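Local coordinates for Slr1438 protein (Synechocystis sp., PDB 3K25) that is of unknown function but belongs to the aldose 1-epimerase family and may therefore bind carbohydrate and act as a sugar isomerase, at residues Ser59-Ile64 / Lys248-Leu253; Ile66-Cys71 / Glu124-Ala129; Met157-Gly162 / Ser234-Thr239; Ala270-Glu273 / Ser277-Ala280. All blocks are in the same frame, centred on the assembly; numbering follows the deposited sequence.

Contact 1 of 4, residues Ser59-Ile64 / Lys248-Leu253; sequences SVRGGI and KDYLCL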
loop_
_atom_site.group_PDB
_atom_site.type_symbol
_atom_site.label_atom_id
_atom_site.label_comp_id
_atom_site.label_asym_id
_atom_site.label_seq_id
_atom_site.Cartn_x
_atom_site.Cartn_y
_atom_site.Cartn_z
ATOM N N SER A 59 -0.372 -9.836 10.758
ATOM C CA SER A 59 -0.415 -8.772 9.770
ATOM C C SER A 59 0.468 -9.194 8.616
ATOM O O SER A 59 1.492 -9.845 8.815
ATOM C CB SER A 59 0.119 -7.471 10.358
ATOM O OG SER A 59 1.507 -7.581 10.629
ATOM N N VAL A 60 0.074 -8.829 7.409
ATOM C CA VAL A 60 0.859 -9.200 6.251
ATOM C C VAL A 60 2.129 -8.369 6.203
ATOM O O VAL A 60 2.099 -7.165 6.454
ATOM C CB VAL A 60 0.047 -9.025 4.940
ATOM C CG1 VAL A 60 -0.754 -7.727 4.982
ATOM C CG2 VAL A 60 0.988 -9.020 3.752
ATOM N N ARG A 61 3.241 -9.040 5.906
ATOM C CA ARG A 61 4.561 -8.421 5.788
ATOM C C ARG A 61 5.081 -8.713 4.400
ATOM O O ARG A 61 5.675 -9.763 4.156
ATOM C CB ARG A 61 5.542 -9.009 6.798
ATOM C CG ARG A 61 5.374 -8.505 8.203
ATOM C CD ARG A 61 6.195 -7.252 8.468
ATOM N NE ARG A 61 5.924 -6.744 9.810
ATOM C CZ ARG A 61 4.781 -6.161 10.168
ATOM N NH1 ARG A 61 3.806 -6.001 9.278
ATOM N NH2 ARG A 61 4.598 -5.766 11.426
ATOM N N GLY A 62 4.852 -7.778 3.492
ATOM C CA GLY A 62 5.303 -7.957 2.130
ATOM C C GLY A 62 4.147 -7.613 1.228
ATOM O O GLY A 62 3.077 -7.270 1.716
ATOM N N GLY A 63 4.345 -7.702 -0.079
ATOM C CA GLY A 63 3.263 -7.373 -0.981
ATOM C C GLY A 63 2.920 -5.894 -0.943
ATOM O O GLY A 63 3.773 -5.048 -0.634
ATOM N N ILE A 64 1.663 -5.577 -1.244
ATOM C CA ILE A 64 1.226 -4.195 -1.268
ATOM C C ILE A 64 -0.044 -3.957 -0.450
ATOM O O ILE A 64 -1.152 -3.871 -0.992
ATOM C CB ILE A 64 1.008 -3.737 -2.715
ATOM C CG1 ILE A 64 2.230 -4.114 -3.555
ATOM C CG2 ILE A 64 0.827 -2.225 -2.758
ATOM C CD1 ILE A 64 2.066 -3.842 -5.024
ATOM N N LYS A 248 15.439 -8.057 7.398
ATOM C CA LYS A 248 14.415 -8.286 6.382
ATOM C C LYS A 248 14.766 -7.530 5.096
ATOM O O LYS A 248 15.011 -6.328 5.115
ATOM C CB LYS A 248 13.051 -7.866 6.931
ATOM C CG LYS A 248 12.776 -8.460 8.320
ATOM C CD LYS A 248 11.291 -8.455 8.715
ATOM C CE LYS A 248 10.490 -9.546 7.983
ATOM N NZ LYS A 248 9.048 -9.614 8.394
ATOM N N ASP A 249 14.791 -8.254 3.982
ATOM C CA ASP A 249 15.165 -7.676 2.695
ATOM C C ASP A 249 14.083 -6.956 1.886
ATOM O O ASP A 249 13.678 -7.414 0.811
ATOM C CB ASP A 249 15.821 -8.756 1.819
ATOM C CG ASP A 249 17.126 -9.277 2.410
ATOM O OD1 ASP A 249 18.033 -8.456 2.673
ATOM O OD2 ASP A 249 17.247 -10.505 2.608
ATOM N N TYR A 250 13.640 -5.809 2.392
ATOM C CA TYR A 250 12.630 -5.014 1.705
ATOM C C TYR A 250 12.763 -3.528 2.014
ATOM O O TYR A 250 13.231 -3.137 3.086
ATOM C CB TYR A 250 11.216 -5.480 2.083
ATOM C CG TYR A 250 10.804 -5.250 3.530
ATOM C CD1 TYR A 250 10.774 -6.304 4.443
ATOM C CD2 TYR A 250 10.397 -3.986 3.968
ATOM C CE1 TYR A 250 10.340 -6.109 5.756
ATOM C CE2 TYR A 250 9.963 -3.779 5.281
ATOM C CZ TYR A 250 9.932 -4.847 6.167
ATOM O OH TYR A 250 9.461 -4.662 7.447
ATOM N N LEU A 251 12.346 -2.704 1.066
ATOM C CA LEU A 251 12.385 -1.262 1.242
ATOM C C LEU A 251 11.029 -0.720 0.806
ATOM O O LEU A 251 10.645 -0.846 -0.353
ATOM C CB LEU A 251 13.494 -0.641 0.390
ATOM C CG LEU A 251 13.626 0.884 0.442
ATOM C CD1 LEU A 251 13.909 1.329 1.860
ATOM C CD2 LEU A 251 14.737 1.331 -0.485
ATOM N N CYS A 252 10.299 -0.131 1.744
ATOM C CA CYS A 252 8.986 0.422 1.442
ATOM C C CYS A 252 9.071 1.905 1.060
ATOM O O CYS A 252 9.598 2.723 1.802
ATOM C CB CYS A 252 8.047 0.254 2.652
ATOM S SG CYS A 252 7.770 -1.463 3.251
ATOM N N LEU A 253 8.572 2.233 -0.121
ATOM C CA LEU A 253 8.534 3.605 -0.604
ATOM C C LEU A 253 7.031 3.746 -0.799
ATOM O O LEU A 253 6.504 3.422 -1.859
ATOM C CB LEU A 253 9.273 3.719 -1.937
ATOM C CG LEU A 253 9.609 5.142 -2.374
ATOM C CD1 LEU A 253 10.345 5.835 -1.252
ATOM C CD2 LEU A 253 10.462 5.123 -3.634
#

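Contact 2 of 4, residues Ile66-Cys71 / Glu124-Ala129; sequences ILFPIC and EAFPFA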
loop_
_atom_site.group_PDB
_atom_site.type_symbol
_atom_site.label_atom_id
_atom_site.label_comp_id
_atom_site.label_asym_id
_atom_site.label_seq_id
_atom_site.Cartn_x
_atom_site.Cartn_y
_atom_site.Cartn_z
ATOM N N ILE A 66 -3.049 -2.243 1.655
ATOM C CA ILE A 66 -3.855 -1.049 1.441
ATOM C C ILE A 66 -4.210 -0.421 2.780
ATOM O O ILE A 66 -4.663 -1.116 3.694
ATOM C CB ILE A 66 -5.144 -1.428 0.692
ATOM C CG1 ILE A 66 -4.770 -2.033 -0.661
ATOM C CG2 ILE A 66 -6.059 -0.218 0.538
ATOM C CD1 ILE A 66 -5.935 -2.640 -1.395
ATOM N N LEU A 67 -4.013 0.894 2.887
ATOM C CA LEU A 67 -4.312 1.624 4.125
ATOM C C LEU A 67 -5.558 2.507 3.958
ATOM O O LEU A 67 -5.528 3.513 3.223
ATOM C CB LEU A 67 -3.102 2.485 4.527
ATOM C CG LEU A 67 -1.708 1.873 4.275
ATOM C CD1 LEU A 67 -0.644 2.877 4.687
ATOM C CD2 LEU A 67 -1.536 0.565 5.033
ATOM N N PHE A 68 -6.643 2.141 4.647
ATOM C CA PHE A 68 -7.911 2.883 4.568
ATOM C C PHE A 68 -8.840 2.510 5.733
ATOM O O PHE A 68 -8.953 1.341 6.092
ATOM C CB PHE A 68 -8.602 2.553 3.238
ATOM C CG PHE A 68 -9.985 3.126 3.104
ATOM C CD1 PHE A 68 -10.185 4.392 2.553
ATOM C CD2 PHE A 68 -11.099 2.390 3.506
ATOM C CE1 PHE A 68 -11.468 4.904 2.400
ATOM C CE2 PHE A 68 -12.377 2.899 3.360
ATOM C CZ PHE A 68 -12.564 4.157 2.803
ATOM N N PRO A 69 -9.556 3.485 6.315
ATOM C CA PRO A 69 -9.624 4.919 6.030
ATOM C C PRO A 69 -8.551 5.792 6.694
ATOM O O PRO A 69 -8.732 6.996 6.805
ATOM C CB PRO A 69 -11.028 5.282 6.488
ATOM C CG PRO A 69 -11.176 4.427 7.726
ATOM C CD PRO A 69 -10.609 3.094 7.278
ATOM N N ILE A 70 -7.456 5.196 7.157
ATOM C CA ILE A 70 -6.368 5.995 7.733
ATOM C C ILE A 70 -5.035 5.316 7.462
ATOM O O ILE A 70 -4.977 4.112 7.178
ATOM C CB ILE A 70 -6.447 6.191 9.291
ATOM C CG1 ILE A 70 -6.219 4.849 10.004
ATOM C CG2 ILE A 70 -7.767 6.845 9.682
ATOM C CD1 ILE A 70 -6.112 4.941 11.528
ATOM N N CYS A 71 -3.967 6.105 7.544
ATOM C CA CYS A 71 -2.622 5.595 7.373
ATOM C C CYS A 71 -1.958 5.808 8.739
ATOM O O CYS A 71 -2.033 6.896 9.321
ATOM C CB CYS A 71 -1.895 6.364 6.266
ATOM S SG CYS A 71 -2.713 6.289 4.636
ATOM N N GLU A 124 -19.336 0.669 12.386
ATOM C CA GLU A 124 -19.172 0.730 13.825
ATOM C C GLU A 124 -17.841 1.380 14.217
ATOM O O GLU A 124 -17.670 1.833 15.346
ATOM C CB GLU A 124 -19.267 -0.691 14.383
ATOM C CG GLU A 124 -19.623 -0.778 15.844
ATOM C CD GLU A 124 -20.015 -2.188 16.257
ATOM O OE1 GLU A 124 -21.014 -2.712 15.712
ATOM O OE2 GLU A 124 -19.328 -2.772 17.123
ATOM N N ALA A 125 -16.902 1.431 13.276
ATOM C CA ALA A 125 -15.591 2.030 13.522
ATOM C C ALA A 125 -15.342 3.233 12.602
ATOM O O ALA A 125 -14.393 4.002 12.809
ATOM C CB ALA A 125 -14.497 0.980 13.304
ATOM N N PHE A 126 -16.206 3.386 11.599
ATOM C CA PHE A 126 -16.092 4.445 10.607
ATOM C C PHE A 126 -17.494 4.616 10.015
ATOM O O PHE A 126 -17.844 3.957 9.033
ATOM C CB PHE A 126 -15.098 3.988 9.536
ATOM C CG PHE A 126 -14.738 5.045 8.536
ATOM C CD1 PHE A 126 -14.087 6.213 8.941
ATOM C CD2 PHE A 126 -15.043 4.867 7.181
ATOM C CE1 PHE A 126 -13.742 7.202 7.999
ATOM C CE2 PHE A 126 -14.705 5.845 6.235
ATOM C CZ PHE A 126 -14.055 7.016 6.643
ATOM N N PRO A 127 -18.307 5.518 10.602
ATOM C CA PRO A 127 -19.686 5.818 10.200
ATOM C C PRO A 127 -19.908 6.441 8.825
ATOM O O PRO A 127 -20.578 7.466 8.715
ATOM C CB PRO A 127 -20.164 6.737 11.318
ATOM C CG PRO A 127 -18.942 7.547 11.588
ATOM C CD PRO A 127 -17.853 6.492 11.622
ATOM N N PHE A 128 -19.360 5.834 7.778
ATOM C CA PHE A 128 -19.554 6.362 6.428
ATOM C C PHE A 128 -19.790 5.229 5.440
ATOM O O PHE A 128 -19.060 4.238 5.432
ATOM C CB PHE A 128 -18.347 7.197 6.006
ATOM C CG PHE A 128 -18.061 8.342 6.929
ATOM C CD1 PHE A 128 -18.747 9.544 6.800
ATOM C CD2 PHE A 128 -17.116 8.211 7.941
ATOM C CE1 PHE A 128 -18.501 10.609 7.662
ATOM C CE2 PHE A 128 -16.857 9.266 8.811
ATOM C CZ PHE A 128 -17.555 10.475 8.671
ATOM N N ALA A 129 -20.816 5.386 4.614
ATOM C CA ALA A 129 -21.183 4.376 3.624
ATOM C C ALA A 129 -20.233 4.372 2.429
ATOM O O ALA A 129 -20.630 4.702 1.300
ATOM C CB ALA A 129 -22.614 4.628 3.149
#

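Contact 3 of 4, residues Met157-Gly162 / Ser234-Thr239; sequences MPFSLG and SELYQT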
loop_
_atom_site.group_PDB
_atom_site.type_symbol
_atom_site.label_atom_id
_atom_site.label_comp_id
_atom_site.label_asym_id
_atom_site.label_seq_id
_atom_site.Cartn_x
_atom_site.Cartn_y
_atom_site.Cartn_z
HETATM N N MSE A 157 -17.492 12.526 3.759
HETATM C CA MSE A 157 -16.702 11.437 4.301
HETATM C C MSE A 157 -15.225 11.786 4.319
HETATM O O MSE A 157 -14.605 11.983 3.275
HETATM C CB MSE A 157 -16.928 10.176 3.468
HETATM C CG MSE A 157 -16.137 8.971 3.927
HETATM SE SE MSE A 157 -16.392 7.457 2.740
HETATM C CE MSE A 157 -15.263 8.064 1.277
ATOM N N PRO A 158 -14.643 11.900 5.516
ATOM C CA PRO A 158 -13.224 12.227 5.561
ATOM C C PRO A 158 -12.502 10.896 5.446
ATOM O O PRO A 158 -13.054 9.867 5.828
ATOM C CB PRO A 158 -13.075 12.863 6.935
ATOM C CG PRO A 158 -14.008 12.056 7.762
ATOM C CD PRO A 158 -15.229 11.899 6.869
ATOM N N PHE A 159 -11.292 10.895 4.905
ATOM C CA PHE A 159 -10.558 9.642 4.786
ATOM C C PHE A 159 -9.104 9.821 4.373
ATOM O O PHE A 159 -8.669 10.894 3.966
ATOM C CB PHE A 159 -11.231 8.712 3.767
ATOM C CG PHE A 159 -10.865 9.023 2.347
ATOM C CD1 PHE A 159 -11.517 10.045 1.652
ATOM C CD2 PHE A 159 -9.809 8.343 1.722
ATOM C CE1 PHE A 159 -11.123 10.392 0.349
ATOM C CE2 PHE A 159 -9.401 8.681 0.422
ATOM C CZ PHE A 159 -10.058 9.709 -0.268
ATOM N N SER A 160 -8.369 8.729 4.498
ATOM C CA SER A 160 -6.979 8.656 4.106
ATOM C C SER A 160 -6.835 7.330 3.382
ATOM O O SER A 160 -7.478 6.339 3.745
ATOM C CB SER A 160 -6.051 8.696 5.321
ATOM O OG SER A 160 -5.524 9.996 5.506
ATOM N N LEU A 161 -6.012 7.324 2.340
ATOM C CA LEU A 161 -5.773 6.121 1.567
ATOM C C LEU A 161 -4.278 5.982 1.314
ATOM O O LEU A 161 -3.606 6.953 0.969
ATOM C CB LEU A 161 -6.533 6.176 0.232
ATOM C CG LEU A 161 -6.261 4.984 -0.699
ATOM C CD1 LEU A 161 -6.473 3.668 0.066
ATOM C CD2 LEU A 161 -7.155 5.054 -1.918
ATOM N N GLY A 162 -3.757 4.774 1.492
ATOM C CA GLY A 162 -2.342 4.565 1.262
ATOM C C GLY A 162 -1.980 3.183 0.754
ATOM O O GLY A 162 -2.711 2.207 0.952
ATOM N N SER A 234 -1.192 9.953 -8.477
ATOM C CA SER A 234 -2.107 11.056 -8.742
ATOM C C SER A 234 -2.063 12.046 -7.553
ATOM O O SER A 234 -1.537 11.721 -6.480
ATOM C CB SER A 234 -3.527 10.520 -8.971
ATOM O OG SER A 234 -4.104 10.008 -7.780
ATOM N N GLU A 235 -2.621 13.242 -7.732
ATOM C CA GLU A 235 -2.570 14.259 -6.686
ATOM C C GLU A 235 -3.215 13.987 -5.328
ATOM O O GLU A 235 -3.084 14.802 -4.417
ATOM C CB GLU A 235 -3.073 15.596 -7.228
ATOM C CG GLU A 235 -4.505 15.612 -7.699
ATOM C CD GLU A 235 -4.835 16.902 -8.440
ATOM O OE1 GLU A 235 -5.982 17.040 -8.925
ATOM O OE2 GLU A 235 -3.944 17.780 -8.538
ATOM N N LEU A 236 -3.903 12.862 -5.180
ATOM C CA LEU A 236 -4.518 12.528 -3.896
ATOM C C LEU A 236 -3.404 12.234 -2.880
ATOM O O LEU A 236 -3.589 12.391 -1.672
ATOM C CB LEU A 236 -5.414 11.290 -4.034
ATOM C CG LEU A 236 -5.941 10.668 -2.727
ATOM C CD1 LEU A 236 -7.005 11.582 -2.131
ATOM C CD2 LEU A 236 -6.509 9.260 -2.967
ATOM N N TYR A 237 -2.239 11.826 -3.381
ATOM C CA TYR A 237 -1.134 11.480 -2.505
ATOM C C TYR A 237 -0.141 12.604 -2.298
ATOM O O TYR A 237 0.546 13.021 -3.233
ATOM C CB TYR A 237 -0.442 10.236 -3.048
ATOM C CG TYR A 237 -1.429 9.125 -3.259
ATOM C CD1 TYR A 237 -2.080 8.967 -4.489
ATOM C CD2 TYR A 237 -1.793 8.280 -2.200
ATOM C CE1 TYR A 237 -3.077 7.991 -4.657
ATOM C CE2 TYR A 237 -2.787 7.309 -2.356
ATOM C CZ TYR A 237 -3.426 7.171 -3.582
ATOM O OH TYR A 237 -4.427 6.232 -3.730
ATOM N N GLN A 238 -0.051 13.069 -1.052
ATOM C CA GLN A 238 0.828 14.179 -0.701
ATOM C C GLN A 238 1.962 13.814 0.237
ATOM O O GLN A 238 2.836 14.639 0.501
ATOM C CB GLN A 238 -0.019 15.286 -0.088
ATOM C CG GLN A 238 -1.231 15.605 -0.949
ATOM C CD GLN A 238 -2.317 16.318 -0.185
ATOM O OE1 GLN A 238 -2.198 17.501 0.121
ATOM N NE2 GLN A 238 -3.386 15.591 0.142
ATOM N N THR A 239 1.952 12.577 0.727
ATOM C CA THR A 239 2.987 12.106 1.646
ATOM C C THR A 239 3.711 10.843 1.182
ATOM O O THR A 239 3.111 9.942 0.592
ATOM C CB THR A 239 2.404 11.846 3.048
ATOM O OG1 THR A 239 2.241 13.096 3.737
ATOM C CG2 THR A 239 3.328 10.943 3.854
#

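Contact 4 of 4, residues Ala270-Glu273 / Ser277-Ala280; sequences AWVE and SRSA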
loop_
_atom_site.group_PDB
_atom_site.type_symbol
_atom_site.label_atom_id
_atom_site.label_comp_id
_atom_site.label_asym_id
_atom_site.label_seq_id
_atom_site.Cartn_x
_atom_site.Cartn_y
_atom_site.Cartn_z
ATOM N N ALA A 270 -8.622 14.068 3.317
ATOM C CA ALA A 270 -9.419 14.116 2.094
ATOM C C ALA A 270 -10.896 13.828 2.358
ATOM O O ALA A 270 -11.252 13.151 3.330
ATOM C CB ALA A 270 -8.865 13.118 1.067
ATOM N N TRP A 271 -11.752 14.335 1.475
ATOM C CA TRP A 271 -13.185 14.153 1.624
ATOM C C TRP A 271 -13.868 13.722 0.337
ATOM O O TRP A 271 -13.350 13.936 -0.763
ATOM C CB TRP A 271 -13.846 15.446 2.109
ATOM C CG TRP A 271 -13.368 15.967 3.448
ATOM C CD1 TRP A 271 -12.229 16.682 3.696
ATOM C CD2 TRP A 271 -14.013 15.790 4.719
ATOM N NE1 TRP A 271 -12.125 16.958 5.037
ATOM C CE2 TRP A 271 -13.206 16.423 5.689
ATOM C CE3 TRP A 271 -15.195 15.161 5.130
ATOM C CZ2 TRP A 271 -13.540 16.441 7.042
ATOM C CZ3 TRP A 271 -15.527 15.178 6.474
ATOM C CH2 TRP A 271 -14.701 15.813 7.415
ATOM N N VAL A 272 -15.037 13.103 0.497
ATOM C CA VAL A 272 -15.869 12.652 -0.613
ATOM C C VAL A 272 -17.294 13.101 -0.287
ATOM O O VAL A 272 -17.891 12.648 0.695
ATOM C CB VAL A 272 -15.876 11.106 -0.777
ATOM C CG1 VAL A 272 -16.786 10.723 -1.944
ATOM C CG2 VAL A 272 -14.460 10.575 -1.021
ATOM N N GLU A 273 -17.834 13.997 -1.103
ATOM C CA GLU A 273 -19.176 14.493 -0.877
ATOM C C GLU A 273 -20.194 13.367 -0.971
ATOM O O GLU A 273 -19.958 12.349 -1.626
ATOM C CB GLU A 273 -19.503 15.577 -1.894
ATOM C CG GLU A 273 -18.468 16.685 -1.962
ATOM C CD GLU A 273 -18.065 17.205 -0.595
ATOM O OE1 GLU A 273 -18.958 17.394 0.262
ATOM O OE2 GLU A 273 -16.851 17.434 -0.387
ATOM N N SER A 277 -18.074 10.346 -5.516
ATOM C CA SER A 277 -16.853 9.549 -5.448
ATOM C C SER A 277 -15.704 10.314 -6.100
ATOM O O SER A 277 -15.927 11.252 -6.854
ATOM C CB SER A 277 -17.033 8.217 -6.185
ATOM O OG SER A 277 -16.925 8.405 -7.593
ATOM N N ARG A 278 -14.475 9.933 -5.783
ATOM C CA ARG A 278 -13.325 10.552 -6.418
ATOM C C ARG A 278 -12.385 9.426 -6.809
ATOM O O ARG A 278 -12.435 8.332 -6.241
ATOM C CB ARG A 278 -12.644 11.573 -5.500
ATOM C CG ARG A 278 -12.213 11.066 -4.149
ATOM C CD ARG A 278 -11.770 12.243 -3.268
ATOM N NE ARG A 278 -10.501 12.829 -3.702
ATOM C CZ ARG A 278 -9.901 13.859 -3.103
ATOM N NH1 ARG A 278 -10.449 14.448 -2.039
ATOM N NH2 ARG A 278 -8.724 14.279 -3.544
ATOM N N SER A 279 -11.560 9.671 -7.815
ATOM C CA SER A 279 -10.637 8.645 -8.270
ATOM C C SER A 279 -9.186 9.068 -8.127
ATOM O O SER A 279 -8.866 10.247 -7.974
ATOM C CB SER A 279 -10.943 8.248 -9.724
ATOM O OG SER A 279 -10.738 9.322 -10.621
ATOM N N ALA A 280 -8.306 8.080 -8.160
ATOM C CA ALA A 280 -6.889 8.328 -8.019
ATOM C C ALA A 280 -6.168 7.122 -8.580
ATOM O O ALA A 280 -6.797 6.140 -8.991
ATOM C CB ALA A 280 -6.543 8.513 -6.542
#

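Contact 1 of 4, residues Ser59-Ile64 / Lys248-Leu253
Arg61 and Lys248 meet with their side chains crossing at about a right angle, the ammonium end of the lysine set against the flank of the arginine chain. The distances define this as an end-on-flank approach. Lys248 NZ lies 3.7 Å from Arg61 CD and 3.8 Å from Arg61 CG, and Arg61 CB follows at 3.9 Å from the same nitrogen. The guanidinium does not receive the lysine on a face; NZ stands near its plane, at the edge, with 4.5 Å between Lys248 NZ and Arg61 NE. Two bends produce this geometry. Arg61 turns sharply at its second torsion (chi2 -89°), which makes its methylene run a flank for the lysine, while Lys248 kinks at its third (chi3 75°), bringing its tip across. Tyr250, two residues along from Lys248, reaches the same methylene from another position: its OH is 4.3 Å from Arg61 CD, a loose approach. The tyrosine belongs to an aromatic group, meeting Tyr166 edge-to-face and the rings of Tyr47 and Trp243 at intermediate inclinations. The contact thus ties the loop ahead of strand 66-67 to the start of strand 250-256, and only about 100 Å² is buried, Arg61 contributing the largest share. Chemically this is a meeting of like charges without a bond between them. Lys248 NZ also forms a long, weak ion pair with Asp49, whose backbone is hydrogen-bonded to Arg61, so the carboxylate is likely to offset part of the mutual repulsion.

Contact 2 of 4, residues Ile66-Cys71 / Glu124-Ala129
A cis-proline lies flat against an aromatic ring: Pro69, joined to Phe68 by a cis peptide bond, covers one face of Phe126. The evidence for a CH-pi contact is direct, since Pro69 CG sits 3.6 Å from the centroid of the Phe126 ring and only 10° off its normal. Pro69 CB extends the cover toward the far end of the ring, 3.5 Å from Phe126 CZ. The same CB stands 3.9 Å above the centre of the Phe68 ring, which lies roughly at right angles, round the proline, to the direction of Phe126. Phe128 CD2 occupies the opposite face of Phe126, so this ring is sandwiched between Pro69 and Phe128, with Phe68 at the corner. Phe126 enters the cluster because its CG is anti to the backbone N (chi1 -172°), which carries the ring across to the proline. Phe68 CZ and Phe126 CE2 come no nearer than 4.4 Å and meet obliquely. Placing an alanine at Phe126 would probably open a gap between Pro69 and Phe128 and leave Pro69 CG without the ring face it packs on. The cluster links the end of strand 66-67, paired with strand 157-168, to the loop running from helix 120-123 into strand 130-139, where Phe130 meets Phe68 edge-to-face.

Contact 3 of 4, residues Met157-Gly162 / Ser234-Thr239
The turn that carries the chain from strand 227-233 to strand 239-245, and so from one sheet of the beta sandwich to the other, packs through Leu236 and Tyr237 on Phe159 and Leu161 of strand 157-168. Its type I geometry, from Ser234 to Tyr237, is closed by a bond from Tyr237 N to Ser234 O of 3.2 Å. Leu236 presents its two methyls to different partners. Its CD1 lies 4.0 Å from Phe159 CZ, the two side chains coming from opposite directions and the methyl meeting the ring obliquely, whereas its CD2 makes a looser approach of 4.4 Å to Leu161 CD2. Tyr237 works by its long edge. Because CG is anti to the carbonyl carbon (chi1 -54°), the ring swings toward Leu161, whose carbonyl O sits near the ring plane 3.4 Å from Tyr237 CE2. Farther out, Leu161 CD2 rests 3.5 Å from Tyr237 OH. That hydroxyl is hydrogen-bonded to Gln147 OE1 on strand 142-151, and Leu161 touches the same glutamine. A phenylalanine in place of Tyr237 would probably leave Gln147 OE1 without this hydrogen-bond partner and Leu161 CD2 without the oxygen it packs against. All four touching residues are buried, and about 178 Å² is covered between the segments. The chemistry is consequently mostly apolar packing, with one polar side-chain end, the tyrosine hydroxyl, folded in: it is satisfied by a third strand, so the tyrosine can be buried beside leucine without stranding its oxygen.

Contact 4 of 4, residues Ala270-Glu273 / Ser277-Ala280
Arg278 reaches across to Ala270, Trp271 and Val272, and its side chain can be followed atom by atom. It leaves the backbone toward the other strand at CB. CG then passes 3.9 Å from Val272 CG2, a methyl that also lies beside CD. At CD the chain comes within 3.4 Å of Trp271 O, and the bend at the next torsion (chi3 -71°) brings the edge of the guanidinium round to this carbonyl. NH1 closes the approach with a hydrogen bond to Trp271 O, 3.2 Å long and fairly straight at 165°; the oxygen lies in the guanidinium plane. The same NH1 is 3.7 Å from Ala270 CB, which meets the group obliquely. Val272 adds a second point of contact, its CG1 standing 3.7 Å from Ser277 CA. Leu236, from the turn at residues 234-237, touches both Ala270 and Arg278. Backbone bonds assign the two strands to different sheets: Ala270 pairs with Phe159 and Val272 with Met157, whereas Arg278 pairs with Ile149. The axes diverge from antiparallel, at 131°, and come as near as 7.3 Å. Strands linked by a short turn yet facing one another through their side chains form a beta arch, here joining the two layers of the sandwich.

In the fold
Contacts 2, 3 and 4 form a connected group. The centres of contacts 2 and 3 are 12 Å apart, and those of contacts 3 and 4 are 9 Å apart. Strand 157-168 joins them: it pairs with strand 66-67 through Leu67 N and Gly162 O (2.7 Å) and with strand 270-272 through Phe159 N and Ala270 O (2.8 Å). Contacts 2 and 4 do not touch, their nearest atoms staying about 6 Å apart. Contact 1 lies farther off, with centres about 20 Å from contact 3 and 27 Å from contact 4, although strand 250-256 neighbours strand 157-168 in the same sheet. Residues 59-64 and 66-71 adjoin in sequence, so this one run of chain serves contacts 1 and 2.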